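Protein SCO1 homolog 1, mitochondrial (Arabidopsis thaliana, PDB 6N5U) binds copper(I) and is thought to act as a mitochondrial Sco-type metallochaperone that helps insert copper into cytochrome c oxidase. Local coordinates at residues A[31-36]-A[69-74]; A[114-119]-A[130-135]. One frame throughout, in Å; residues are numbered along the deposited sequence.

Overall arrangement
Interaction 1 (31-36 with 69-74) lies in the core, its centre about 4 Å from that of the chain, and joins two neighbouring parallel strands of the thioredoxin-fold sheet by backbone hydrogen bonds and apolar side chains. Interaction 2 (114-119 with 130-135) is a surface contact about 11 Å out, where a separate two-stranded hairpin closes with hydroxyl and carboxylate bonds added to the backbone pairing. The two centres are about 15 Å apart, yet the contacts touch: Tyr36 CD1 packs 3.9 Å from Met135 CG, and the Tyr36 hydroxyl also borders the His131 ring. Both thus reach the copper(I) site, which His131 completes with Cys42 and Cys46.

Interaction 1: A[31-36]-A[69-74]; sequences KWTILY and VPVFIS
Val69 opens the pairing by giving its N-H to Trp32 O, 2.8 Å away, and its carbonyl O then takes Ile34 N. This is the parallel pairing of a beta-alpha-beta unit of the thioredoxin fold: strand 32-38 leads through helix 45-64 back into strand 68-74, and the two strand segments run 26° apart. With CG2 beside its backbone N, Val69 meets the aliphatic chain of Lys31, which crosses it at about a right angle (Lys31 CD to Val69 CG2 3.9 Å). Pro70 has no N-H to give; its CA lies 3.5 Å from Ile34 O in a CA-H...O contact, and its side chain touches Leu53 of helix 45-64. Val71 uses both backbone groups: its N reaches Ile34 O, and its O takes Tyr36 N at 2.7 Å in a nearly straight bond (170°). Val71 CG2 meets Thr33 CG2 at 3.6 Å, while Leu35 CD2 rests against Val71 CB and CG1, the two side chains lying side by side and pointing the same way. Phe72 projects from the face shared with Ile34 and Tyr36, and its ring edge meets that of Tyr36, whose side chain is, by nearest atoms, about 4 Å from the bound copper(I) ion. Strands 97-100 and 135-138 flank the pair. Ile73 closes the series, its N bonded to Tyr36 O and its CD1 4.1 Å from Leu35 CD2.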
loop_
_atom_site.group_PDB
_atom_site.type_symbol
_atom_site.label_atom_id
_atom_site.label_comp_id
_atom_site.label_asym_id
_atom_site.label_seq_id
_atom_site.Cartn_x
_atom_site.Cartn_y
_atom_site.Cartn_z
ATOM N N LYS A 31 13.361 -3.280 -6.382
ATOM C CA LYS A 31 13.102 -1.845 -6.214
ATOM C C LYS A 31 12.615 -1.523 -4.801
ATOM O O LYS A 31 11.967 -2.375 -4.178
ATOM C CB LYS A 31 12.030 -1.363 -7.217
ATOM C CG LYS A 31 12.506 -1.234 -8.664
ATOM C CD LYS A 31 11.858 -0.056 -9.361
ATOM C CE LYS A 31 12.199 -0.011 -10.829
ATOM N NZ LYS A 31 11.640 1.197 -11.484
ATOM N N TRP A 32 12.893 -0.278 -4.306
ATOM C CA TRP A 32 12.382 0.228 -3.014
ATOM C C TRP A 32 10.862 0.323 -3.154
ATOM O O TRP A 32 10.363 0.805 -4.189
ATOM C CB TRP A 32 12.950 1.613 -2.666
ATOM C CG TRP A 32 14.318 1.565 -2.087
ATOM C CD1 TRP A 32 15.493 1.607 -2.769
ATOM C CD2 TRP A 32 14.659 1.395 -0.705
ATOM N NE1 TRP A 32 16.549 1.517 -1.896
ATOM C CE2 TRP A 32 16.065 1.360 -0.626
ATOM C CE3 TRP A 32 13.912 1.296 0.478
ATOM C CZ2 TRP A 32 16.741 1.221 0.581
ATOM C CZ3 TRP A 32 14.587 1.141 1.678
ATOM C CH2 TRP A 32 15.984 1.122 1.721
ATOM N N THR A 33 10.137 -0.178 -2.139
ATOM C CA THR A 33 8.682 -0.278 -2.163
ATOM C C THR A 33 8.025 0.321 -0.923
ATOM O O THR A 33 8.551 0.169 0.185
ATOM C CB THR A 33 8.330 -1.765 -2.357
ATOM O OG1 THR A 33 8.886 -2.221 -3.592
ATOM C CG2 THR A 33 6.844 -2.047 -2.336
ATOM N N ILE A 34 6.859 0.976 -1.106
ATOM C CA ILE A 34 6.065 1.507 0.009
ATOM C C ILE A 34 4.707 0.834 -0.051
ATOM O O ILE A 34 4.011 1.009 -1.041
ATOM C CB ILE A 34 5.962 3.065 0.092
ATOM C CG1 ILE A 34 7.358 3.728 0.194
ATOM C CG2 ILE A 34 5.078 3.476 1.286
ATOM C CD1 ILE A 34 7.402 5.243 -0.055
ATOM N N LEU A 35 4.332 0.051 0.987
ATOM C CA LEU A 35 3.050 -0.681 1.018
ATOM C C LEU A 35 2.024 0.063 1.867
ATOM O O LEU A 35 2.334 0.427 2.997
ATOM C CB LEU A 35 3.198 -2.115 1.563
ATOM C CG LEU A 35 4.336 -3.009 1.088
ATOM C CD1 LEU A 35 4.555 -4.128 2.081
ATOM C CD2 LEU A 35 4.028 -3.656 -0.238
ATOM N N TYR A 36 0.826 0.309 1.322
ATOM C CA TYR A 36 -0.266 0.997 2.008
ATOM C C TYR A 36 -1.458 0.062 1.983
ATOM O O TYR A 36 -1.845 -0.431 0.917
ATOM C CB TYR A 36 -0.614 2.389 1.376
ATOM C CG TYR A 36 -1.835 3.049 1.994
ATOM C CD1 TYR A 36 -1.758 3.679 3.234
ATOM C CD2 TYR A 36 -3.085 2.963 1.384
ATOM C CE1 TYR A 36 -2.898 4.189 3.863
ATOM C CE2 TYR A 36 -4.233 3.470 2.001
ATOM C CZ TYR A 36 -4.133 4.096 3.236
ATOM O OH TYR A 36 -5.250 4.612 3.855
ATOM N N VAL A 69 8.398 2.264 -5.515
ATOM C CA VAL A 69 7.141 1.721 -6.016
ATOM C C VAL A 69 6.055 1.773 -4.961
ATOM O O VAL A 69 6.172 1.088 -3.949
ATOM C CB VAL A 69 7.261 0.308 -6.658
ATOM C CG1 VAL A 69 5.950 -0.108 -7.324
ATOM C CG2 VAL A 69 8.418 0.237 -7.653
ATOM N N PRO A 70 4.963 2.541 -5.200
ATOM C CA PRO A 70 3.858 2.533 -4.236
ATOM C C PRO A 70 3.018 1.278 -4.470
ATOM O O PRO A 70 2.828 0.860 -5.628
ATOM C CB PRO A 70 3.100 3.829 -4.558
ATOM C CG PRO A 70 3.382 4.105 -6.013
ATOM C CD PRO A 70 4.662 3.403 -6.376
ATOM N N VAL A 71 2.580 0.639 -3.364
ATOM C CA VAL A 71 1.758 -0.560 -3.409
ATOM C C VAL A 71 0.489 -0.426 -2.539
ATOM O O VAL A 71 0.581 -0.305 -1.312
ATOM C CB VAL A 71 2.575 -1.842 -3.079
ATOM C CG1 VAL A 71 1.670 -3.083 -2.967
ATOM C CG2 VAL A 71 3.695 -2.068 -4.094
ATOM N N PHE A 72 -0.687 -0.501 -3.172
ATOM C CA PHE A 72 -1.967 -0.508 -2.469
ATOM C C PHE A 72 -2.408 -1.974 -2.232
ATOM O O PHE A 72 -2.562 -2.709 -3.206
ATOM C CB PHE A 72 -3.019 0.220 -3.308
ATOM C CG PHE A 72 -4.452 0.063 -2.872
ATOM C CD1 PHE A 72 -4.983 0.868 -1.874
ATOM C CD2 PHE A 72 -5.296 -0.838 -3.510
ATOM C CE1 PHE A 72 -6.327 0.743 -1.496
ATOM C CE2 PHE A 72 -6.636 -0.968 -3.122
ATOM C CZ PHE A 72 -7.139 -0.185 -2.114
ATOM N N ILE A 73 -2.588 -2.402 -0.955
ATOM C CA ILE A 73 -3.078 -3.756 -0.633
ATOM C C ILE A 73 -4.468 -3.604 -0.034
ATOM O O ILE A 73 -4.643 -2.848 0.917
ATOM C CB ILE A 73 -2.117 -4.529 0.275
ATOM C CG1 ILE A 73 -0.699 -4.578 -0.334
ATOM C CG2 ILE A 73 -2.684 -5.945 0.590
ATOM C CD1 ILE A 73 0.388 -5.305 0.551
ATOM N N SER A 74 -5.453 -4.250 -0.623
ATOM C CA SER A 74 -6.847 -4.144 -0.199
ATOM C C SER A 74 -7.205 -4.945 1.027
ATOM O O SER A 74 -6.896 -6.140 1.096
ATOM C CB SER A 74 -7.780 -4.532 -1.338
ATOM O OG SER A 74 -9.122 -4.442 -0.888
#

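Interaction 2: A[114-119]-A[130-135]; sequences RVYYMK and DHSIVM. With CU1 (copper (I) ion), chain D.
Tyr117 and His131 form a non-hydrogen-bonded antiparallel pair, CA atoms 4.3 Å apart, next to the hydrogen-bonded pair Met118 and Asp130, which bond in both directions (Met118 N to Asp130 O and Asp130 N to Met118 O, 2.8 Å each). On the other side of Tyr117 and His131 a side chain stands in for part of the backbone pattern: Tyr116 N bonds to Ser132 OG at 2.8 Å, while Ser132 N still returns a bond to Tyr116 O. The hydroxyl can do this because it sits beside its own backbone N (chi1 -43°), turned toward segment 114-119. Tyr116 reaches along the same side of the hairpin as Asp130. Its OH meets Asp130 OD2 at 3.0 Å, approaching from above the carboxylate plane, and ring and carboxylate stand 88° apart, nearly perpendicular. Strands 117-121 and 127-131 make up this beta hairpin, a two-stranded sheet apart from the main thioredoxin-fold sheet, and it carries the histidine of the Sco copper site. On the face shared by Tyr117 and His131 the CB atoms touch at 4.1 Å before the two side chains part. The Tyr117 ring packs against helix 103-112. His131, its CG between backbone N and carbonyl carbon (chi1 63°), swings its imidazole toward the metal, where Cys42 and Cys46 are the other ligands. Its ND1 gives a hydrogen bond to Ser132 O, reaching it from above the carbonyl plane, which helps fix the rotation of the ring. Across that ring NE2 binds the copper(I) ion at 2.5 Å, with the metal in the ring plane.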
loop_
_atom_site.group_PDB
_atom_site.type_symbol
_atom_site.label_atom_id
_atom_site.label_comp_id
_atom_site.label_asym_id
_atom_site.label_seq_id
_atom_site.Cartn_x
_atom_site.Cartn_y
_atom_site.Cartn_z
ATOM N N ARG A 114 1.096 -7.232 10.516
ATOM C CA ARG A 114 0.520 -6.768 11.787
ATOM C C ARG A 114 -0.509 -5.648 11.557
ATOM O O ARG A 114 -0.489 -4.605 12.213
ATOM C CB ARG A 114 1.609 -6.382 12.826
ATOM C CG ARG A 114 2.843 -7.311 12.930
ATOM C CD ARG A 114 2.452 -8.751 13.130
ATOM N NE ARG A 114 3.579 -9.598 13.483
ATOM C CZ ARG A 114 3.587 -10.913 13.316
ATOM N NH1 ARG A 114 2.554 -11.522 12.747
ATOM N NH2 ARG A 114 4.634 -11.630 13.705
ATOM N N VAL A 115 -1.394 -5.870 10.593
ATOM C CA VAL A 115 -2.436 -4.923 10.217
ATOM C C VAL A 115 -3.792 -5.359 10.799
ATOM O O VAL A 115 -4.195 -6.520 10.663
ATOM C CB VAL A 115 -2.487 -4.715 8.671
ATOM C CG1 VAL A 115 -3.694 -3.880 8.248
ATOM C CG2 VAL A 115 -1.196 -4.078 8.161
ATOM N N TYR A 116 -4.482 -4.418 11.454
ATOM C CA TYR A 116 -5.827 -4.616 11.969
ATOM C C TYR A 116 -6.803 -4.206 10.847
ATOM O O TYR A 116 -6.597 -3.181 10.195
ATOM C CB TYR A 116 -6.046 -3.734 13.223
ATOM C CG TYR A 116 -7.496 -3.373 13.478
ATOM C CD1 TYR A 116 -8.396 -4.318 13.960
ATOM C CD2 TYR A 116 -7.973 -2.090 13.217
ATOM C CE1 TYR A 116 -9.738 -4.005 14.150
ATOM C CE2 TYR A 116 -9.309 -1.757 13.439
ATOM C CZ TYR A 116 -10.188 -2.720 13.903
ATOM O OH TYR A 116 -11.507 -2.410 14.124
ATOM N N TYR A 117 -7.862 -4.990 10.642
ATOM C CA TYR A 117 -8.925 -4.679 9.686
ATOM C C TYR A 117 -10.222 -5.341 10.138
ATOM O O TYR A 117 -10.222 -6.512 10.529
ATOM C CB TYR A 117 -8.530 -4.963 8.220
ATOM C CG TYR A 117 -8.535 -6.410 7.796
ATOM C CD1 TYR A 117 -7.439 -7.233 8.037
ATOM C CD2 TYR A 117 -9.595 -6.937 7.070
ATOM C CE1 TYR A 117 -7.442 -8.573 7.651
ATOM C CE2 TYR A 117 -9.609 -8.272 6.678
ATOM C CZ TYR A 117 -8.529 -9.090 6.968
ATOM O OH TYR A 117 -8.558 -10.411 6.592
ATOM N N MET A 118 -11.306 -4.577 10.179
ATOM C CA MET A 118 -12.598 -5.076 10.646
ATOM C C MET A 118 -13.755 -4.357 9.956
ATOM O O MET A 118 -13.819 -3.132 9.941
ATOM C CB MET A 118 -12.698 -4.875 12.154
ATOM C CG MET A 118 -13.888 -5.537 12.786
ATOM S SD MET A 118 -13.932 -5.166 14.557
ATOM C CE MET A 118 -12.709 -6.370 15.165
ATOM N N LYS A 119 -14.678 -5.128 9.400
ATOM C CA LYS A 119 -15.878 -4.607 8.754
ATOM C C LYS A 119 -16.723 -3.881 9.784
ATOM O O LYS A 119 -16.870 -4.336 10.933
ATOM C CB LYS A 119 -16.675 -5.739 8.116
ATOM C CG LYS A 119 -16.362 -5.880 6.651
ATOM C CD LYS A 119 -16.922 -7.134 6.054
ATOM C CE LYS A 119 -18.395 -7.091 5.791
ATOM N NZ LYS A 119 -18.735 -8.121 4.797
ATOM N N ASP A 130 -12.774 -0.728 8.944
ATOM C CA ASP A 130 -11.991 0.008 9.931
ATOM C C ASP A 130 -10.617 -0.668 9.918
ATOM O O ASP A 130 -10.532 -1.890 10.013
ATOM C CB ASP A 130 -12.663 -0.115 11.304
ATOM C CG ASP A 130 -12.051 0.709 12.407
ATOM O OD1 ASP A 130 -11.310 1.656 12.098
ATOM O OD2 ASP A 130 -12.325 0.414 13.580
ATOM N N HIS A 131 -9.555 0.104 9.714
ATOM C CA HIS A 131 -8.218 -0.481 9.594
ATOM C C HIS A 131 -7.104 0.435 10.045
ATOM O O HIS A 131 -7.328 1.624 10.298
ATOM C CB HIS A 131 -7.965 -0.943 8.140
ATOM C CG HIS A 131 -7.970 0.194 7.152
ATOM N ND1 HIS A 131 -6.802 0.841 6.790
ATOM C CD2 HIS A 131 -9.011 0.787 6.525
ATOM C CE1 HIS A 131 -7.166 1.760 5.918
ATOM N NE2 HIS A 131 -8.490 1.756 5.726
ATOM N N SER A 132 -5.893 -0.137 10.124
ATOM C CA SER A 132 -4.656 0.525 10.539
ATOM C C SER A 132 -4.226 1.471 9.422
ATOM O O SER A 132 -4.208 1.058 8.254
ATOM C CB SER A 132 -3.560 -0.511 10.775
ATOM O OG SER A 132 -3.993 -1.665 11.473
ATOM N N ILE A 133 -3.951 2.746 9.753
ATOM C CA ILE A 133 -3.507 3.738 8.751
ATOM C C ILE A 133 -2.003 3.680 8.801
ATOM O O ILE A 133 -1.364 4.233 9.716
ATOM C CB ILE A 133 -4.122 5.143 8.927
ATOM C CG1 ILE A 133 -5.658 5.038 8.883
ATOM C CG2 ILE A 133 -3.596 6.104 7.851
ATOM C CD1 ILE A 133 -6.377 5.816 9.944
ATOM N N VAL A 134 -1.448 2.881 7.870
ATOM C CA VAL A 134 -0.050 2.491 7.857
ATOM C C VAL A 134 0.635 2.527 6.462
ATOM O O VAL A 134 -0.004 2.266 5.457
ATOM C CB VAL A 134 -0.033 1.047 8.459
ATOM C CG1 VAL A 134 1.321 0.410 8.344
ATOM C CG2 VAL A 134 -0.473 1.031 9.917
ATOM N N MET A 135 1.948 2.792 6.438
ATOM C CA MET A 135 2.818 2.730 5.266
ATOM C C MET A 135 4.094 2.032 5.700
ATOM O O MET A 135 4.627 2.301 6.793
ATOM C CB MET A 135 3.115 4.105 4.638
ATOM C CG MET A 135 1.925 4.708 3.963
ATOM S SD MET A 135 2.112 6.375 3.345
ATOM C CE MET A 135 2.523 7.296 4.935
HETATM CU CU CU1 D . -9.388 3.774 4.487
#